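PDB 5HJQ: GTPase-activating protein skywalker from Drosophila melanogaster, which stimulates GTP hydrolysis by Rab35, restraining endosomal sorting and turnover of synaptic vesicle proteins, and binds phosphoinositides through its TBC domain. Local coordinates for residues W136-Q141 against V181-Y186; T146-K151 against R174-R179. All blocks are in the same frame, centred on the assembly; numbering follows the deposited sequence.

Contact 1: W136-Q141 against V181-Y186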
loop_
_atom_site.group_PDB
_atom_site.type_symbol
_atom_site.label_atom_id
_atom_site.label_comp_id
_atom_site.label_asym_id
_atom_site.label_seq_id
_atom_site.Cartn_x
_atom_site.Cartn_y
_atom_site.Cartn_z
ATOM N N TRP A 136 19.197 -0.862 16.189
ATOM C CA TRP A 136 20.500 -0.212 16.122
ATOM C C TRP A 136 21.648 -1.210 16.187
ATOM O O TRP A 136 22.731 -0.954 15.659
ATOM C CB TRP A 136 20.615 0.827 17.234
ATOM C CG TRP A 136 19.574 1.879 17.079
ATOM C CD1 TRP A 136 18.482 2.082 17.871
ATOM C CD2 TRP A 136 19.495 2.847 16.028
ATOM N NE1 TRP A 136 17.739 3.134 17.389
ATOM C CE2 TRP A 136 18.341 3.619 16.258
ATOM C CE3 TRP A 136 20.296 3.141 14.920
ATOM C CZ2 TRP A 136 17.969 4.668 15.421
ATOM C CZ3 TRP A 136 19.927 4.182 14.092
ATOM C CH2 TRP A 136 18.774 4.935 14.347
ATOM N N GLU A 137 21.408 -2.352 16.820
ATOM C CA GLU A 137 22.359 -3.452 16.757
ATOM C C GLU A 137 22.543 -3.885 15.307
ATOM O O GLU A 137 23.667 -4.022 14.824
ATOM C CB GLU A 137 21.887 -4.631 17.605
ATOM C CG GLU A 137 22.874 -5.782 17.643
ATOM C CD GLU A 137 24.221 -5.368 18.205
ATOM O OE1 GLU A 137 24.246 -4.668 19.244
ATOM O OE2 GLU A 137 25.254 -5.732 17.600
ATOM N N MET A 138 21.422 -4.091 14.619
ATOM C CA MET A 138 21.431 -4.444 13.203
ATOM C C MET A 138 22.109 -3.362 12.370
ATOM O O MET A 138 22.925 -3.660 11.497
ATOM C CB MET A 138 20.005 -4.669 12.698
ATOM C CG MET A 138 19.237 -5.774 13.409
ATOM S SD MET A 138 19.860 -7.423 13.031
ATOM C CE MET A 138 20.872 -7.734 14.476
ATOM N N VAL A 139 21.759 -2.108 12.647
ATOM C CA VAL A 139 22.363 -0.961 11.974
ATOM C C VAL A 139 23.879 -0.998 12.087
ATOM O O VAL A 139 24.595 -0.736 11.119
ATOM C CB VAL A 139 21.845 0.370 12.557
ATOM C CG1 VAL A 139 22.611 1.554 11.973
ATOM C CG2 VAL A 139 20.355 0.515 12.299
ATOM N N HIS A 140 24.362 -1.337 13.277
ATOM C CA HIS A 140 25.792 -1.390 13.531
ATOM C C HIS A 140 26.444 -2.518 12.740
ATOM O O HIS A 140 27.422 -2.298 12.029
ATOM C CB HIS A 140 26.067 -1.568 15.025
ATOM C CG HIS A 140 27.223 -0.761 15.525
ATOM N ND1 HIS A 140 27.124 0.584 15.814
ATOM C CD2 HIS A 140 28.507 -1.107 15.786
ATOM C CE1 HIS A 140 28.293 1.030 16.233
ATOM N NE2 HIS A 140 29.150 0.025 16.227
ATOM N N GLN A 141 25.893 -3.722 12.866
ATOM C CA GLN A 141 26.450 -4.901 12.206
ATOM C C GLN A 141 26.584 -4.719 10.695
ATOM O O GLN A 141 27.533 -5.216 10.085
ATOM C CB GLN A 141 25.593 -6.131 12.508
ATOM C CG GLN A 141 25.533 -6.504 13.983
ATOM C CD GLN A 141 24.856 -7.841 14.219
ATOM O OE1 GLN A 141 24.510 -8.551 13.275
ATOM N NE2 GLN A 141 24.661 -8.190 15.487
ATOM N N VAL A 181 15.597 -0.499 4.787
ATOM C CA VAL A 181 15.438 -1.622 3.865
ATOM C C VAL A 181 16.715 -2.459 3.798
ATOM O O VAL A 181 16.661 -3.667 3.564
ATOM C CB VAL A 181 15.043 -1.153 2.443
ATOM C CG1 VAL A 181 13.707 -0.432 2.475
ATOM C CG2 VAL A 181 16.116 -0.258 1.845
ATOM N N ASN A 182 17.862 -1.820 4.019
ATOM C CA ASN A 182 19.128 -2.537 4.098
ATOM C C ASN A 182 19.146 -3.456 5.306
ATOM O O ASN A 182 19.557 -4.613 5.214
ATOM C CB ASN A 182 20.305 -1.564 4.164
ATOM C CG ASN A 182 20.883 -1.255 2.794
ATOM O OD1 ASN A 182 21.912 -1.807 2.404
ATOM N ND2 ASN A 182 20.225 -0.368 2.059
ATOM N N VAL A 183 18.693 -2.927 6.439
ATOM C CA VAL A 183 18.599 -3.696 7.672
ATOM C C VAL A 183 17.622 -4.857 7.516
ATOM O O VAL A 183 17.921 -5.987 7.907
ATOM C CB VAL A 183 18.158 -2.808 8.855
ATOM C CG1 VAL A 183 17.808 -3.663 10.061
ATOM C CG2 VAL A 183 19.250 -1.800 9.205
ATOM N N LEU A 184 16.457 -4.571 6.942
ATOM C CA LEU A 184 15.446 -5.596 6.705
ATOM C C LEU A 184 15.993 -6.711 5.825
ATOM O O LEU A 184 15.848 -7.888 6.151
ATOM C CB LEU A 184 14.197 -4.983 6.072
ATOM C CG LEU A 184 13.282 -4.300 7.091
ATOM C CD1 LEU A 184 12.109 -3.614 6.415
ATOM C CD2 LEU A 184 12.793 -5.310 8.118
ATOM N N GLY A 185 16.643 -6.333 4.728
ATOM C CA GLY A 185 17.270 -7.296 3.838
ATOM C C GLY A 185 18.323 -8.127 4.547
ATOM O O GLY A 185 18.541 -9.293 4.213
ATOM N N TYR A 186 18.969 -7.526 5.540
ATOM C CA TYR A 186 20.009 -8.198 6.310
ATOM C C TYR A 186 19.438 -9.185 7.325
ATOM O O TYR A 186 19.994 -10.265 7.531
ATOM C CB TYR A 186 20.879 -7.163 7.026
ATOM C CG TYR A 186 21.880 -7.749 7.999
ATOM C CD1 TYR A 186 22.929 -8.548 7.554
ATOM C CD2 TYR A 186 21.789 -7.482 9.361
ATOM C CE1 TYR A 186 23.853 -9.074 8.446
ATOM C CE2 TYR A 186 22.708 -7.999 10.260
ATOM C CZ TYR A 186 23.737 -8.794 9.797
ATOM O OH TYR A 186 24.653 -9.317 10.683
#
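The Tyr186 ring meets Gln141 at its edge, where OE1 of the amide lies in the ring plane beside the hydroxyl, while the sulfur of Met138 comes up obliquely. Tyr186 OH donates to Gln141 OE1 across 2.7 Å; the C=O...donor angle is 152° and the hydroxyl sits in the carbonyl plane. Amide and ring are turned almost at right angles to each other. On its other side the amide is held within its own helix, Gln141 NE2 reaching Glu137 OE2 at 3.3 Å by a nearly straight bond to that oxygen's anti lone pair, so both ends of the amide are engaged and its flip is fixed. Tyr186 can span the distance because its CG stands anti to the backbone N (chi1 172°), which sends the ring out to helix 134-143. Met138, bent at chi2 and chi3, makes a Met-aromatic contact, SD lying 4.0 Å from Tyr186 CE2. Deeper in, Met138 CB packs on Val183 CG1 at 3.6 Å, and Val139 CG2 meets Val183 CG2 at 4.0 Å. The axes of the two segments cross at 89°, 9.7 Å apart at their closest; the branched valines each present a methyl without a long chain. Tyr214 of helix 210-221 also touches Val183, drawing in a third helix of the all-helical TBC domain. Chemically, one directional hydrogen bond joins the helices where Gln141 and Tyr186 are exposed, with less directional apolar contacts beneath it.

Contact 2: T146-K151 against R174-R179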
loop_
_atom_site.group_PDB
_atom_site.type_symbol
_atom_site.label_atom_id
_atom_site.label_comp_id
_atom_site.label_asym_id
_atom_site.label_seq_id
_atom_site.Cartn_x
_atom_site.Cartn_y
_atom_site.Cartn_z
ATOM N N THR A 146 26.529 4.027 13.876
ATOM C CA THR A 146 25.186 4.556 14.065
ATOM C C THR A 146 24.959 5.717 13.098
ATOM O O THR A 146 23.842 5.962 12.640
ATOM C CB THR A 146 24.976 5.022 15.525
ATOM O OG1 THR A 146 24.985 3.883 16.396
ATOM C CG2 THR A 146 23.657 5.756 15.685
ATOM N N GLU A 147 26.048 6.405 12.772
ATOM C CA GLU A 147 26.006 7.621 11.968
ATOM C C GLU A 147 25.449 7.397 10.563
ATOM O O GLU A 147 25.864 6.477 9.854
ATOM C CB GLU A 147 27.411 8.223 11.883
ATOM C CG GLU A 147 27.519 9.484 11.038
ATOM C CD GLU A 147 28.948 9.982 10.925
ATOM O OE1 GLU A 147 29.739 9.730 11.858
ATOM O OE2 GLU A 147 29.280 10.627 9.909
ATOM N N LEU A 148 24.506 8.251 10.170
ATOM C CA LEU A 148 23.915 8.193 8.839
ATOM C C LEU A 148 24.891 8.694 7.780
ATOM O O LEU A 148 25.459 9.777 7.907
ATOM C CB LEU A 148 22.625 9.018 8.782
ATOM C CG LEU A 148 21.804 8.919 7.492
ATOM C CD1 LEU A 148 21.104 7.571 7.400
ATOM C CD2 LEU A 148 20.797 10.061 7.395
ATOM N N SER A 149 25.075 7.902 6.733
ATOM C CA SER A 149 25.934 8.293 5.624
ATOM C C SER A 149 25.303 9.410 4.797
ATOM O O SER A 149 24.085 9.589 4.807
ATOM C CB SER A 149 26.230 7.083 4.738
ATOM O OG SER A 149 26.651 7.487 3.449
ATOM N N GLU A 150 26.137 10.167 4.090
ATOM C CA GLU A 150 25.640 11.105 3.090
ATOM C C GLU A 150 25.804 10.466 1.715
ATOM O O GLU A 150 25.064 10.780 0.775
ATOM C CB GLU A 150 26.366 12.451 3.173
ATOM N N LYS A 151 26.767 9.554 1.615
ATOM C CA LYS A 151 26.939 8.749 0.413
ATOM C C LYS A 151 25.649 7.996 0.136
ATOM O O LYS A 151 25.078 7.396 1.047
ATOM C CB LYS A 151 28.103 7.762 0.565
ATOM C CG LYS A 151 29.396 8.375 1.093
ATOM C CD LYS A 151 29.810 7.749 2.424
ATOM C CE LYS A 151 30.206 6.283 2.261
ATOM N NZ LYS A 151 30.957 5.781 3.449
ATOM N N ARG A 174 14.947 10.037 2.787
ATOM C CA ARG A 174 15.225 8.955 1.847
ATOM C C ARG A 174 16.390 8.088 2.314
ATOM O O ARG A 174 16.351 6.859 2.196
ATOM C CB ARG A 174 15.524 9.513 0.454
ATOM C CG ARG A 174 14.401 10.343 -0.144
ATOM C CD ARG A 174 14.781 10.885 -1.515
ATOM N NE ARG A 174 14.371 12.277 -1.675
ATOM C CZ ARG A 174 15.208 13.309 -1.666
ATOM N NH1 ARG A 174 16.510 13.107 -1.519
ATOM N NH2 ARG A 174 14.744 14.544 -1.812
ATOM N N ALA A 175 17.429 8.736 2.834
ATOM C CA ALA A 175 18.621 8.037 3.300
ATOM C C ALA A 175 18.290 7.113 4.465
ATOM O O ALA A 175 18.886 6.047 4.618
ATOM C CB ALA A 175 19.695 9.031 3.701
ATOM N N VAL A 176 17.334 7.534 5.285
ATOM C CA VAL A 176 16.874 6.729 6.408
ATOM C C VAL A 176 16.117 5.503 5.897
ATOM O O VAL A 176 16.318 4.384 6.379
ATOM C CB VAL A 176 15.972 7.550 7.350
ATOM C CG1 VAL A 176 15.183 6.636 8.265
ATOM C CG2 VAL A 176 16.803 8.543 8.150
ATOM N N ALA A 177 15.246 5.727 4.917
ATOM C CA ALA A 177 14.521 4.644 4.261
ATOM C C ALA A 177 15.493 3.614 3.703
ATOM O O ALA A 177 15.321 2.411 3.903
ATOM C CB ALA A 177 13.634 5.192 3.156
ATOM N N ASP A 178 16.523 4.101 3.017
ATOM C CA ASP A 178 17.559 3.241 2.458
ATOM C C ASP A 178 18.231 2.402 3.534
ATOM O O ASP A 178 18.579 1.244 3.300
ATOM C CB ASP A 178 18.609 4.071 1.717
ATOM C CG ASP A 178 18.030 4.837 0.545
ATOM O OD1 ASP A 178 17.022 4.372 -0.029
ATOM O OD2 ASP A 178 18.584 5.902 0.195
ATOM N N ARG A 179 18.411 2.985 4.715
ATOM C CA ARG A 179 19.029 2.264 5.820
ATOM C C ARG A 179 18.102 1.181 6.360
ATOM O O ARG A 179 18.547 0.081 6.685
ATOM C CB ARG A 179 19.428 3.225 6.945
ATOM C CG ARG A 179 20.026 2.523 8.154
ATOM C CD ARG A 179 20.933 3.446 8.954
ATOM N NE ARG A 179 20.200 4.524 9.613
ATOM C CZ ARG A 179 20.777 5.484 10.327
ATOM N NH1 ARG A 179 22.094 5.502 10.471
ATOM N NH2 ARG A 179 20.038 6.428 10.895
#
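Ala175 meets the loop through its methyl group, CB lying 4.0 Å from Leu148 CD2; so small a side chain lets the leucine settle close to the helix. Its carbonyl is also near, with Leu148 CD1 3.9 Å from Ala175 O, an oxygen already used within the helix by Arg179 N. Val176 adds a looser apolar touch, CG2 standing 4.3 Å from Leu148 CD2. Leucine suits this place because it branches: CD2 lies against Ala175 and Val176, while CD1 reaches both the backbone of Ala175 and the arginine. Here, within the helical TBC domain, the extended connection that follows helix 134-143 folds back over helix 171-187, the next helix in the chain. One turn on from Ala175, Arg179 swings its CG anti to the backbone N (chi1 178°) and bends at chi3, bringing the guanidinium up against Thr146 and Leu148. Leu148 CD1 sits over the centre of one face, 3.6 Å from Arg179 CZ. Thr146 O lies at the edge, near the plane, and takes a weak hydrogen bond from Arg179 NH1 at 2.8 Å, the N-H...acceptor angle only 126°; separately, NE forms a salt bridge with Glu210 of helix 210-221. A methionine in place of Arg179 would probably leave Glu210 without its charged mate and Thr146 O without this donor. Side chains of helix 134-143, among them Trp136, Val139 and Phe143, also touch the arginine.

Overall arrangement
Both contacts draw on helix 171-187, contact 1 near its C-terminal end and contact 2 about two turns earlier, with centres 11 Å apart. Contact 1 is mainly buried and joins that helix to helix 134-143; contact 2 lies at the surface and fastens to it the loop leaving helix 134-143. Their chemistry differs accordingly: neutral side chains meeting across the helices, with one tyrosine-amide bond, in the first, and in the second a buried arginine salt-bridged to Glu210 that also makes a weak bond to a loop carbonyl. Arg179 connects them, its CD packing on Val139 CG1 and its NH2 on Trp136 CZ3. Both sit in the TBC domain, away from the inositol phosphate pocket.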